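Local structure of ferrous iron uptake transporter protein B (Streptococcus thermophilus, 3TAH) at residues A[83-88]-A[156-161]; A[20-25]-A[149-154]; A[176-181]-A[242-247]; A[99-104]-A[172-177]. The protein probably serves as a GTP-driven ferrous iron transporter of the cell membrane, of which this piece is the nucleotide-binding G-protein domain with its attached helical domain. The protein carries 1 engineered substitution. All blocks are in the same frame, centred on the assembly; numbering follows the deposited sequence.

All four contacts are largely buried, but they hold different layers of the molecule. Contacts 1 and 2 lie within the G domain and share helix 151-159: its C-terminal end meets strand 83-89, and its first turn meets helix 16-24 behind the P-loop. They touch each other where L85 packs on V154. Contact 3 joins two helices of the helical domain, and contact 4 ties helix 93-105 of the G domain to the entry of helix 176-189, sharing D176 and R177 with contact 3. Contacts 2 and 3 are purely apolar across their segments, contact 1 adds a serine and a water, and contact 4 packs a proline and a tyrosine on the G domain beside a helix N-cap within its second segment.

Contact 1. Residues A[83-88]-A[156-161]; sequences SILNVV and KKAAHT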
loop_
_atom_site.group_PDB
_atom_site.type_symbol
_atom_site.label_atom_id
_atom_site.label_comp_id
_atom_site.label_asym_id
_atom_site.label_seq_id
_atom_site.Cartn_x
_atom_site.Cartn_y
_atom_site.Cartn_z
ATOM N N SER A 83 4.129 4.182 9.853
ATOM C CA SER A 83 3.352 4.860 8.814
ATOM C C SER A 83 3.847 4.433 7.443
ATOM O O SER A 83 5.019 4.098 7.290
ATOM C CB SER A 83 3.545 6.380 8.962
ATOM O OG SER A 83 3.457 7.066 7.718
ATOM N N ILE A 84 2.956 4.427 6.450
ATOM C CA ILE A 84 3.355 4.287 5.052
ATOM C C ILE A 84 3.138 5.650 4.395
ATOM O O ILE A 84 2.036 6.180 4.475
ATOM C CB ILE A 84 2.522 3.240 4.293
ATOM C CG1 ILE A 84 2.808 1.829 4.803
ATOM C CG2 ILE A 84 2.837 3.277 2.792
ATOM C CD1 ILE A 84 1.893 0.773 4.175
ATOM N N LEU A 85 4.179 6.196 3.761
ATOM C CA LEU A 85 4.081 7.415 2.951
ATOM C C LEU A 85 4.163 6.951 1.497
ATOM O O LEU A 85 5.222 6.540 0.998
ATOM C CB LEU A 85 5.180 8.422 3.307
ATOM C CG LEU A 85 5.170 9.753 2.543
ATOM C CD1 LEU A 85 3.832 10.472 2.570
ATOM C CD2 LEU A 85 6.256 10.660 3.124
ATOM N N ASN A 86 3.010 6.993 0.839
ATOM C CA ASN A 86 2.810 6.424 -0.487
ATOM C C ASN A 86 2.947 7.552 -1.505
ATOM O O ASN A 86 2.107 8.453 -1.536
ATOM C CB ASN A 86 1.426 5.731 -0.524
ATOM C CG ASN A 86 1.047 5.158 -1.883
ATOM O OD1 ASN A 86 -0.146 5.005 -2.185
ATOM N ND2 ASN A 86 2.037 4.825 -2.702
ATOM N N VAL A 87 4.004 7.493 -2.317
ATOM C CA VAL A 87 4.244 8.470 -3.395
ATOM C C VAL A 87 3.460 8.011 -4.628
ATOM O O VAL A 87 3.674 6.907 -5.139
ATOM C CB VAL A 87 5.752 8.616 -3.724
ATOM C CG1 VAL A 87 5.986 9.648 -4.831
ATOM C CG2 VAL A 87 6.529 8.982 -2.467
ATOM N N VAL A 88 2.546 8.866 -5.072
ATOM C CA VAL A 88 1.646 8.599 -6.194
ATOM C C VAL A 88 1.820 9.666 -7.278
ATOM O O VAL A 88 1.768 10.859 -6.990
ATOM C CB VAL A 88 0.177 8.579 -5.696
ATOM C CG1 VAL A 88 -0.853 8.601 -6.849
ATOM C CG2 VAL A 88 -0.044 7.363 -4.776
ATOM N N LYS A 156 4.811 15.689 7.793
ATOM C CA LYS A 156 4.102 15.957 9.053
ATOM C C LYS A 156 2.829 15.120 9.223
ATOM O O LYS A 156 2.549 14.570 10.307
ATOM C CB LYS A 156 3.733 17.444 9.159
ATOM C CG LYS A 156 3.121 17.852 10.515
ATOM C CD LYS A 156 2.908 19.361 10.612
ATOM C CE LYS A 156 2.239 19.741 11.927
ATOM N NZ LYS A 156 1.933 21.203 11.976
ATOM N N LYS A 157 2.053 15.043 8.150
ATOM C CA LYS A 157 0.832 14.258 8.137
ATOM C C LYS A 157 1.132 12.784 8.370
ATOM O O LYS A 157 0.507 12.149 9.240
ATOM C CB LYS A 157 0.091 14.462 6.815
ATOM C CG LYS A 157 -1.263 13.776 6.676
ATOM C CD LYS A 157 -2.239 14.117 7.795
ATOM C CE LYS A 157 -2.606 15.589 7.796
ATOM N NZ LYS A 157 -3.729 15.847 8.746
ATOM N N ALA A 158 2.094 12.247 7.615
ATOM C CA ALA A 158 2.496 10.851 7.759
ATOM C C ALA A 158 2.959 10.584 9.184
ATOM O O ALA A 158 2.574 9.570 9.780
ATOM C CB ALA A 158 3.590 10.471 6.749
ATOM N N ALA A 159 3.762 11.500 9.734
ATOM C CA ALA A 159 4.266 11.358 11.111
ATOM C C ALA A 159 3.172 11.292 12.181
ATOM O O ALA A 159 3.409 10.678 13.232
ATOM C CB ALA A 159 5.284 12.464 11.447
ATOM N N HIS A 160 2.002 11.891 11.912
ATOM C CA HIS A 160 0.853 11.897 12.835
ATOM C C HIS A 160 -0.283 10.952 12.435
ATOM O O HIS A 160 -1.368 11.020 13.006
ATOM C CB HIS A 160 0.322 13.329 12.993
ATOM C CG HIS A 160 1.267 14.213 13.742
ATOM N ND1 HIS A 160 2.223 14.979 13.113
ATOM C CD2 HIS A 160 1.424 14.427 15.071
ATOM C CE1 HIS A 160 2.922 15.640 14.020
ATOM N NE2 HIS A 160 2.461 15.320 15.216
ATOM N N THR A 161 -0.009 10.074 11.472
ATOM C CA THR A 161 -0.946 9.085 10.954
ATOM C C THR A 161 -0.260 7.716 11.048
ATOM O O THR A 161 0.281 7.187 10.066
ATOM C CB THR A 161 -1.347 9.414 9.509
ATOM O OG1 THR A 161 -1.803 10.770 9.431
ATOM C CG2 THR A 161 -2.457 8.463 9.018
HETATM O O HOH W 1 0.589 7.405 7.351
#
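S83 points its side chain from the interior strand 83-89 of the P-loop G domain at A158, on the last turn of helix 151-159, and L85 brings a methyl to the same residue. This is helix-on-sheet packing of the α/β kind: the strand lies between strands 4-10 and 110-115, and the helix covers one face of the sheet. A158 sends its methyl at the strand, where two quite different groups receive it. The hydroxyl of S83 approaches from one side, its OG 3.5 Å from A158 CB, while L85, two residues on, comes in with CD1 4.2 Å from the same CB. L85 has CG anti to its backbone N (chi1 -179°), an orientation that also lets CD1 pack on V154 one turn earlier.

The polar end of S83 lies beside the closing turn of the helix. Its OG sits 3.4 Å from A158 O, at most a weak bond and an unsettled one, because the hydroxyl proton has another acceptor within range. A water 2.9 Å from S83 OG and 2.7 Å from T161 O links the two segments more closely. The buried hydroxyl thus has polar company where the helix ends.

Two side chains fold back on that end. The hydroxyl OG1 of T161 reaches K157 O at 2.7 Å from well above the carbonyl plane. H160, the first residue to leave helical geometry, turns its ring edge back, and ND1 donates in the ring plane to K156 O at 2.9 Å with an N-H...O angle of 163°.

Contact 2. Residues A[20-25]-A[149-154]; sequences FNLITG and TGVDQV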
loop_
_atom_site.group_PDB
_atom_site.type_symbol
_atom_site.label_atom_id
_atom_site.label_comp_id
_atom_site.label_asym_id
_atom_site.label_seq_id
_atom_site.Cartn_x
_atom_site.Cartn_y
_atom_site.Cartn_z
ATOM N N PHE A 20 12.509 11.431 -1.541
ATOM C CA PHE A 20 13.454 10.905 -0.550
ATOM C C PHE A 20 14.642 11.855 -0.349
ATOM O O PHE A 20 15.005 12.192 0.795
ATOM C CB PHE A 20 13.964 9.517 -0.950
ATOM C CG PHE A 20 14.877 8.909 0.074
ATOM C CD1 PHE A 20 14.354 8.315 1.214
ATOM C CD2 PHE A 20 16.259 8.954 -0.086
ATOM C CE1 PHE A 20 15.194 7.755 2.189
ATOM C CE2 PHE A 20 17.106 8.388 0.887
ATOM C CZ PHE A 20 16.558 7.786 2.022
ATOM N N ASN A 21 15.236 12.283 -1.460
ATOM C CA ASN A 21 16.396 13.193 -1.422
ATOM C C ASN A 21 16.067 14.546 -0.819
ATOM O O ASN A 21 16.861 15.068 -0.040
ATOM C CB ASN A 21 17.032 13.338 -2.815
ATOM C CG ASN A 21 17.679 12.053 -3.289
ATOM O OD1 ASN A 21 18.029 11.191 -2.485
ATOM N ND2 ASN A 21 17.845 11.911 -4.603
ATOM N N LEU A 22 14.899 15.105 -1.151
ATOM C CA LEU A 22 14.455 16.355 -0.530
ATOM C C LEU A 22 14.225 16.226 0.973
ATOM O O LEU A 22 14.627 17.094 1.751
ATOM C CB LEU A 22 13.162 16.864 -1.170
ATOM C CG LEU A 22 13.272 17.624 -2.481
ATOM C CD1 LEU A 22 11.877 17.881 -3.038
ATOM C CD2 LEU A 22 14.022 18.945 -2.243
ATOM N N ILE A 23 13.575 15.140 1.376
ATOM C CA ILE A 23 13.181 14.935 2.765
ATOM C C ILE A 23 14.379 14.669 3.675
ATOM O O ILE A 23 14.392 15.156 4.812
ATOM C CB ILE A 23 12.168 13.764 2.908
ATOM C CG1 ILE A 23 10.840 14.106 2.229
ATOM C CG2 ILE A 23 11.894 13.460 4.384
ATOM C CD1 ILE A 23 10.004 12.883 1.896
ATOM N N THR A 24 15.340 13.894 3.176
ATOM C CA THR A 24 16.517 13.487 3.951
ATOM C C THR A 24 17.787 14.295 3.670
ATOM O O THR A 24 18.726 14.249 4.477
ATOM C CB THR A 24 16.870 11.997 3.735
ATOM O OG1 THR A 24 17.310 11.768 2.384
ATOM C CG2 THR A 24 15.670 11.115 4.088
ATOM N N GLY A 25 17.825 15.012 2.546
ATOM C CA GLY A 25 19.044 15.697 2.125
ATOM C C GLY A 25 20.137 14.691 1.811
ATOM O O GLY A 25 19.861 13.559 1.401
ATOM N N THR A 149 7.344 21.735 -3.217
ATOM C CA THR A 149 6.119 22.141 -2.523
ATOM C C THR A 149 5.407 20.940 -1.897
ATOM O O THR A 149 5.417 19.837 -2.461
ATOM C CB THR A 149 5.128 22.858 -3.466
ATOM O OG1 THR A 149 4.782 22.017 -4.574
ATOM C CG2 THR A 149 5.719 24.174 -3.988
ATOM N N GLY A 150 4.807 21.157 -0.730
ATOM C CA GLY A 150 4.015 20.118 -0.044
ATOM C C GLY A 150 4.802 19.060 0.714
ATOM O O GLY A 150 4.219 18.208 1.393
ATOM N N VAL A 151 6.128 19.122 0.622
ATOM C CA VAL A 151 6.987 18.059 1.141
ATOM C C VAL A 151 6.947 18.006 2.670
ATOM O O VAL A 151 6.672 16.944 3.245
ATOM C CB VAL A 151 8.439 18.191 0.599
ATOM C CG1 VAL A 151 9.335 17.100 1.152
ATOM C CG2 VAL A 151 8.447 18.130 -0.914
ATOM N N ASP A 152 7.195 19.137 3.334
ATOM C CA ASP A 152 7.189 19.162 4.799
ATOM C C ASP A 152 5.799 18.831 5.351
ATOM O O ASP A 152 5.661 18.178 6.398
ATOM C CB ASP A 152 7.633 20.528 5.344
ATOM C CG ASP A 152 9.049 20.914 4.927
ATOM O OD1 ASP A 152 9.880 20.032 4.614
ATOM O OD2 ASP A 152 9.328 22.133 4.909
ATOM N N GLN A 153 4.785 19.288 4.626
ATOM C CA GLN A 153 3.377 19.049 4.947
ATOM C C GLN A 153 3.010 17.562 4.915
ATOM O O GLN A 153 2.357 17.065 5.847
ATOM C CB GLN A 153 2.464 19.824 4.003
ATOM C CG GLN A 153 2.598 21.357 4.102
ATOM C CD GLN A 153 3.564 21.958 3.094
ATOM O OE1 GLN A 153 4.646 21.420 2.830
ATOM N NE2 GLN A 153 3.173 23.097 2.525
ATOM N N VAL A 154 3.433 16.849 3.872
ATOM C CA VAL A 154 3.106 15.416 3.765
ATOM C C VAL A 154 3.878 14.627 4.829
ATOM O O VAL A 154 3.309 13.705 5.445
ATOM C CB VAL A 154 3.285 14.838 2.326
ATOM C CG1 VAL A 154 4.763 14.590 1.962
ATOM C CG2 VAL A 154 2.451 13.550 2.160
#
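V151 opens helix 151-159 and packs its two methyls against L22 and I23 of helix 16-24, the helix that follows the P-loop in this G domain. Two helices of the α/β fold thereby meet through branched aliphatic side chains.

The CB of V151 points at the neighbouring helix, and its two branches divide the work there. CG1, anti to the backbone N (chi1 179°), comes to 3.5 Å from I23 CG1, a close approach made to the middle of the isoleucine chain as the two side chains pass at a slant. CG2, on the branch anti to the carbonyl carbon, turns to L22 instead and lies 4.0 Å from L22 CD1, with the two side chains crossing at about a right angle. Neither methyl meets a polar atom of helix 16-24, and across the two segments the contact is apolar. I23 also packs on I53 and V45 of the sheet. L22 reaches Q148, and its side chain comes near A145, a residue of the GDP site, so this packing lies just behind the guanine nucleotide pocket.

Ahead of V151 stands G150, which takes positive phi at the N-cap position; its carbonyl receives V154 N at 2.9 Å and starts the helix.

Helix 16-24 ends by tying T24 back over F20. The hydroxyl OG1 of T24 hovers 3.7 Å above one face of the F20 ring, toward its rim. F20 O is gripped from opposite faces of its plane, by T24 N at 2.9 Å and by T24 OG1 at 2.8 Å.

Contact 3. Residues A[176-181]-A[242-247]; sequences DRLEAA and ESIVIN
L178 meets I244 and V245 by aliphatic packing alone, and the flat groups stand around it; this is helix-helix packing in the helical domain of FeoB, joining helix 176-189 to helix 241-259. The guanidinium of R177 makes a cation-pi contact with F237, the last residue of helix 220-237, and the same phenylalanine touches I244. On helix 198-206, F206 touches L178, A181 and V245, so an aromatic side chain borders both helices of the contact. The carboxylate of E179, turned elsewhere, forms a salt bridge with R199.

At the middle of this frame L178 points its CB at helix 241-259, and both end methyls touch it. A chi1 of -179° sets CG opposite the backbone N, and from there the forked end divides between two consecutive residues. I244 faces helix 176-189 directly and presents CG2, its short branch, while V245 comes in from beside it with one of its methyls. Both approaches are loose van der Waals contacts, and the backbones stay well apart, the nearest pair of CA atoms being those of L178 and V245 at 7.9 Å. A single leucine therefore carries one side of the contact, against two residues on the other.

Its two methyls are used evenly: L178 CD1 lies 4.4 Å from I244 CG2, and L178 CD2 lies 4.4 Å from V245 CG2.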
loop_
_atom_site.group_PDB
_atom_site.type_symbol
_atom_site.label_atom_id
_atom_site.label_comp_id
_atom_site.label_asym_id
_atom_site.label_seq_id
_atom_site.Cartn_x
_atom_site.Cartn_y
_atom_site.Cartn_z
ATOM N N ASP A 176 -19.884 -7.000 -2.949
ATOM C CA ASP A 176 -20.443 -7.913 -1.918
ATOM C C ASP A 176 -20.016 -9.367 -2.029
ATOM O O ASP A 176 -19.821 -10.033 -1.001
ATOM C CB ASP A 176 -21.979 -7.899 -1.933
ATOM C CG ASP A 176 -22.562 -6.631 -1.364
ATOM O OD1 ASP A 176 -21.840 -5.874 -0.683
ATOM O OD2 ASP A 176 -23.762 -6.396 -1.594
ATOM N N ARG A 177 -19.885 -9.866 -3.253
ATOM C CA ARG A 177 -19.507 -11.274 -3.473
ATOM C C ARG A 177 -18.053 -11.546 -3.100
ATOM O O ARG A 177 -17.739 -12.628 -2.596
ATOM C CB ARG A 177 -19.734 -11.696 -4.915
ATOM C CG ARG A 177 -21.193 -11.761 -5.356
ATOM C CD ARG A 177 -21.250 -11.874 -6.869
ATOM N NE ARG A 177 -20.817 -10.640 -7.519
ATOM C CZ ARG A 177 -20.624 -10.487 -8.828
ATOM N NH1 ARG A 177 -20.846 -11.488 -9.680
ATOM N NH2 ARG A 177 -20.224 -9.316 -9.298
ATOM N N LEU A 178 -17.173 -10.578 -3.346
ATOM C CA LEU A 178 -15.789 -10.734 -2.907
ATOM C C LEU A 178 -15.681 -10.542 -1.403
ATOM O O LEU A 178 -14.940 -11.268 -0.756
ATOM C CB LEU A 178 -14.828 -9.793 -3.649
ATOM C CG LEU A 178 -13.349 -9.933 -3.253
ATOM C CD1 LEU A 178 -12.863 -11.392 -3.363
ATOM C CD2 LEU A 178 -12.489 -9.021 -4.108
ATOM N N GLU A 179 -16.409 -9.568 -0.853
ATOM C CA GLU A 179 -16.439 -9.341 0.607
ATOM C C GLU A 179 -16.921 -10.570 1.385
ATOM O O GLU A 179 -16.384 -10.870 2.454
ATOM C CB GLU A 179 -17.269 -8.106 0.963
ATOM C CG GLU A 179 -16.662 -6.783 0.471
ATOM C CD GLU A 179 -15.315 -6.490 1.077
ATOM O OE1 GLU A 179 -15.062 -6.912 2.229
ATOM O OE2 GLU A 179 -14.486 -5.841 0.403
ATOM N N ALA A 180 -17.900 -11.295 0.836
ATOM C CA ALA A 180 -18.373 -12.545 1.436
ATOM C C ALA A 180 -17.236 -13.565 1.506
ATOM O O ALA A 180 -17.024 -14.208 2.546
ATOM C CB ALA A 180 -19.573 -13.120 0.633
ATOM N N ALA A 181 -16.492 -13.697 0.409
ATOM C CA ALA A 181 -15.335 -14.594 0.374
ATOM C C ALA A 181 -14.253 -14.191 1.383
ATOM O O ALA A 181 -13.702 -15.034 2.084
ATOM C CB ALA A 181 -14.736 -14.650 -1.042
ATOM N N GLU A 242 -7.581 -14.689 -9.094
ATOM C CA GLU A 242 -6.640 -13.576 -9.252
ATOM C C GLU A 242 -7.246 -12.432 -10.068
ATOM O O GLU A 242 -7.090 -11.261 -9.713
ATOM C CB GLU A 242 -5.325 -14.019 -9.891
ATOM C CG GLU A 242 -4.296 -12.902 -9.891
ATOM N N SER A 243 -7.932 -12.781 -11.150
ATOM C CA SER A 243 -8.597 -11.794 -12.011
ATOM C C SER A 243 -9.716 -11.034 -11.296
ATOM O O SER A 243 -9.872 -9.829 -11.494
ATOM C CB SER A 243 -9.167 -12.455 -13.270
ATOM O OG SER A 243 -8.140 -12.936 -14.116
ATOM N N ILE A 244 -10.490 -11.743 -10.479
ATOM C CA ILE A 244 -11.562 -11.154 -9.687
ATOM C C ILE A 244 -10.994 -10.028 -8.835
ATOM O O ILE A 244 -11.525 -8.911 -8.835
ATOM C CB ILE A 244 -12.273 -12.216 -8.783
ATOM C CG1 ILE A 244 -13.097 -13.218 -9.603
ATOM C CG2 ILE A 244 -13.186 -11.525 -7.758
ATOM C CD1 ILE A 244 -13.527 -14.472 -8.806
ATOM N N VAL A 245 -9.903 -10.309 -8.131
ATOM C CA VAL A 245 -9.296 -9.300 -7.238
ATOM C C VAL A 245 -8.751 -8.110 -8.034
ATOM O O VAL A 245 -8.976 -6.962 -7.662
ATOM C CB VAL A 245 -8.210 -9.922 -6.329
ATOM C CG1 VAL A 245 -7.559 -8.861 -5.456
ATOM C CG2 VAL A 245 -8.821 -11.003 -5.462
ATOM N N ILE A 246 -8.059 -8.391 -9.134
ATOM C CA ILE A 246 -7.574 -7.347 -10.037
ATOM C C ILE A 246 -8.706 -6.443 -10.500
ATOM O O ILE A 246 -8.604 -5.217 -10.413
ATOM C CB ILE A 246 -6.879 -7.945 -11.290
ATOM C CG1 ILE A 246 -5.538 -8.591 -10.935
ATOM C CG2 ILE A 246 -6.657 -6.869 -12.323
ATOM C CD1 ILE A 246 -4.893 -9.335 -12.130
ATOM N N ASN A 247 -9.795 -7.057 -10.968
ATOM C CA ASN A 247 -10.942 -6.297 -11.465
ATOM C C ASN A 247 -11.574 -5.462 -10.364
ATOM O O ASN A 247 -11.945 -4.312 -10.599
ATOM C CB ASN A 247 -11.986 -7.236 -12.106
ATOM C CG ASN A 247 -11.480 -7.908 -13.370
ATOM O OD1 ASN A 247 -10.537 -7.433 -14.000
ATOM N ND2 ASN A 247 -12.117 -9.023 -13.757
#

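Contact 4. Residues A[99-104]-A[172-177]; sequences LTTQLI and PIYDDR
Apolar packing comes first: I104 of helix 93-105 meets the ring of P172. The CG2 branch of I104 lies 3.7 Å from P172 CD, with the isoleucine passing the proline ring at a slant. F252 of helix 241-259 also packs on this proline.

Plain van der Waals contacts of T101, three residues before I104, form the second group. Its CB lies 4.2 Å from P172 CG, and Y174 brings its phenol oxygen in beside the same carbon, with OH 3.8 Å from T101 CB. The polar ends have other partners: Y174 OH bonds to E105, and T101 OG1 to Y98 O and R249. The tyrosine ring is covered on one face by its own chain, for P172 O sits 3.8 Å above the ring centre.

Charge and capping form the third group, farther along 172-177. D175 OD1 accepts two bonds from R177, from backbone N at 2.8 Å and from side-chain NE at 2.8 Å. These donors reach the oxygen from opposite faces of the carboxylate plane, and the NE bond, at 163°, completes a salt bridge that holds the arginine side chain back against the helix start.

P172 and Y174 thus join the segment to helix 93-105 of the G domain, while D175, as N-cap, starts helix 176-189 of the helical domain.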
loop_
_atom_site.group_PDB
_atom_site.type_symbol
_atom_site.label_atom_id
_atom_site.label_comp_id
_atom_site.label_asym_id
_atom_site.label_seq_id
_atom_site.Cartn_x
_atom_site.Cartn_y
_atom_site.Cartn_z
ATOM N N LEU A 99 -1.346 -0.194 -6.487
ATOM C CA LEU A 99 -0.494 -0.479 -5.340
ATOM C C LEU A 99 -1.101 0.084 -4.038
ATOM O O LEU A 99 -1.102 -0.585 -3.017
ATOM C CB LEU A 99 0.904 0.115 -5.545
ATOM C CG LEU A 99 1.917 -0.084 -4.410
ATOM C CD1 LEU A 99 2.252 -1.569 -4.166
ATOM C CD2 LEU A 99 3.179 0.720 -4.684
ATOM N N THR A 100 -1.613 1.316 -4.088
ATOM C CA THR A 100 -2.145 1.982 -2.919
ATOM C C THR A 100 -3.182 1.108 -2.202
ATOM O O THR A 100 -3.156 0.982 -0.966
ATOM C CB THR A 100 -2.775 3.331 -3.310
ATOM O OG1 THR A 100 -1.807 4.132 -4.009
ATOM C CG2 THR A 100 -3.296 4.048 -2.067
ATOM N N THR A 101 -4.075 0.483 -2.973
ATOM C CA THR A 101 -5.120 -0.355 -2.360
ATOM C C THR A 101 -4.498 -1.486 -1.535
ATOM O O THR A 101 -4.971 -1.828 -0.450
ATOM C CB THR A 101 -6.128 -0.917 -3.406
ATOM O OG1 THR A 101 -5.465 -1.782 -4.339
ATOM C CG2 THR A 101 -6.865 0.211 -4.155
ATOM N N GLN A 102 -3.420 -2.056 -2.045
ATOM C CA GLN A 102 -2.712 -3.118 -1.353
ATOM C C GLN A 102 -1.966 -2.641 -0.116
ATOM O O GLN A 102 -1.909 -3.354 0.885
ATOM C CB GLN A 102 -1.742 -3.805 -2.310
ATOM C CG GLN A 102 -2.407 -4.453 -3.511
ATOM C CD GLN A 102 -1.390 -4.931 -4.509
ATOM O OE1 GLN A 102 -0.512 -5.711 -4.154
ATOM N NE2 GLN A 102 -1.481 -4.459 -5.753
ATOM N N LEU A 103 -1.396 -1.439 -0.197
ATOM C CA LEU A 103 -0.741 -0.814 0.956
ATOM C C LEU A 103 -1.727 -0.582 2.109
ATOM O O LEU A 103 -1.405 -0.880 3.264
ATOM C CB LEU A 103 -0.054 0.490 0.555
ATOM C CG LEU A 103 1.074 0.369 -0.484
ATOM C CD1 LEU A 103 1.521 1.761 -0.961
ATOM C CD2 LEU A 103 2.280 -0.446 0.035
ATOM N N ILE A 104 -2.927 -0.076 1.801
ATOM C CA ILE A 104 -3.945 0.159 2.830
ATOM C C ILE A 104 -4.256 -1.150 3.556
ATOM O O ILE A 104 -4.403 -1.181 4.774
ATOM C CB ILE A 104 -5.234 0.796 2.231
ATOM C CG1 ILE A 104 -4.934 2.207 1.686
ATOM C CG2 ILE A 104 -6.353 0.866 3.289
ATOM C CD1 ILE A 104 -6.046 2.852 0.827
ATOM N N PRO A 172 -10.441 -0.375 1.403
ATOM C CA PRO A 172 -11.276 -0.406 0.192
ATOM C C PRO A 172 -12.311 -1.529 0.250
ATOM O O PRO A 172 -11.959 -2.682 0.458
ATOM C CB PRO A 172 -10.267 -0.677 -0.936
ATOM C CG PRO A 172 -8.999 -0.091 -0.420
ATOM C CD PRO A 172 -9.006 -0.332 1.065
ATOM N N ILE A 173 -13.581 -1.177 0.090
ATOM C CA ILE A 173 -14.665 -2.153 0.131
ATOM C C ILE A 173 -14.959 -2.554 -1.305
ATOM O O ILE A 173 -15.228 -1.693 -2.148
ATOM C CB ILE A 173 -15.931 -1.583 0.829
ATOM C CG1 ILE A 173 -15.637 -1.254 2.288
ATOM C CG2 ILE A 173 -17.107 -2.578 0.743
ATOM C CD1 ILE A 173 -16.775 -0.492 2.988
ATOM N N TYR A 174 -14.893 -3.854 -1.582
ATOM C CA TYR A 174 -15.109 -4.403 -2.920
ATOM C C TYR A 174 -16.533 -4.945 -3.060
ATOM O O TYR A 174 -17.350 -4.793 -2.147
ATOM C CB TYR A 174 -14.076 -5.501 -3.198
ATOM C CG TYR A 174 -12.663 -5.004 -3.045
ATOM C CD1 TYR A 174 -12.225 -3.873 -3.756
ATOM C CD2 TYR A 174 -11.766 -5.629 -2.212
ATOM C CE1 TYR A 174 -10.922 -3.387 -3.626
ATOM C CE2 TYR A 174 -10.459 -5.146 -2.066
ATOM C CZ TYR A 174 -10.046 -4.029 -2.785
ATOM O OH TYR A 174 -8.770 -3.541 -2.666
ATOM N N ASP A 175 -16.831 -5.564 -4.198
ATOM C CA ASP A 175 -18.153 -6.143 -4.439
ATOM C C ASP A 175 -18.594 -7.048 -3.293
ATOM O O ASP A 175 -17.768 -7.778 -2.722
ATOM C CB ASP A 175 -18.171 -6.973 -5.722
ATOM C CG ASP A 175 -19.571 -7.450 -6.054
ATOM O OD1 ASP A 175 -19.876 -8.633 -5.822
ATOM O OD2 ASP A 175 -20.372 -6.603 -6.486
ATOM N N ASP A 176 -19.884 -7.000 -2.949
ATOM C CA ASP A 176 -20.443 -7.913 -1.918
ATOM C C ASP A 176 -20.016 -9.367 -2.029
ATOM O O ASP A 176 -19.821 -10.033 -1.001
ATOM C CB ASP A 176 -21.979 -7.899 -1.933
ATOM C CG ASP A 176 -22.562 -6.631 -1.364
ATOM O OD1 ASP A 176 -21.840 -5.874 -0.683
ATOM O OD2 ASP A 176 -23.762 -6.396 -1.594
ATOM N N ARG A 177 -19.885 -9.866 -3.253
ATOM C CA ARG A 177 -19.507 -11.274 -3.473
ATOM C C ARG A 177 -18.053 -11.546 -3.100
ATOM O O ARG A 177 -17.739 -12.628 -2.596
ATOM C CB ARG A 177 -19.734 -11.696 -4.915
ATOM C CG ARG A 177 -21.193 -11.761 -5.356
ATOM C CD ARG A 177 -21.250 -11.874 -6.869
ATOM N NE ARG A 177 -20.817 -10.640 -7.519
ATOM C CZ ARG A 177 -20.624 -10.487 -8.828
ATOM N NH1 ARG A 177 -20.846 -11.488 -9.680
ATOM N NH2 ARG A 177 -20.224 -9.316 -9.298
#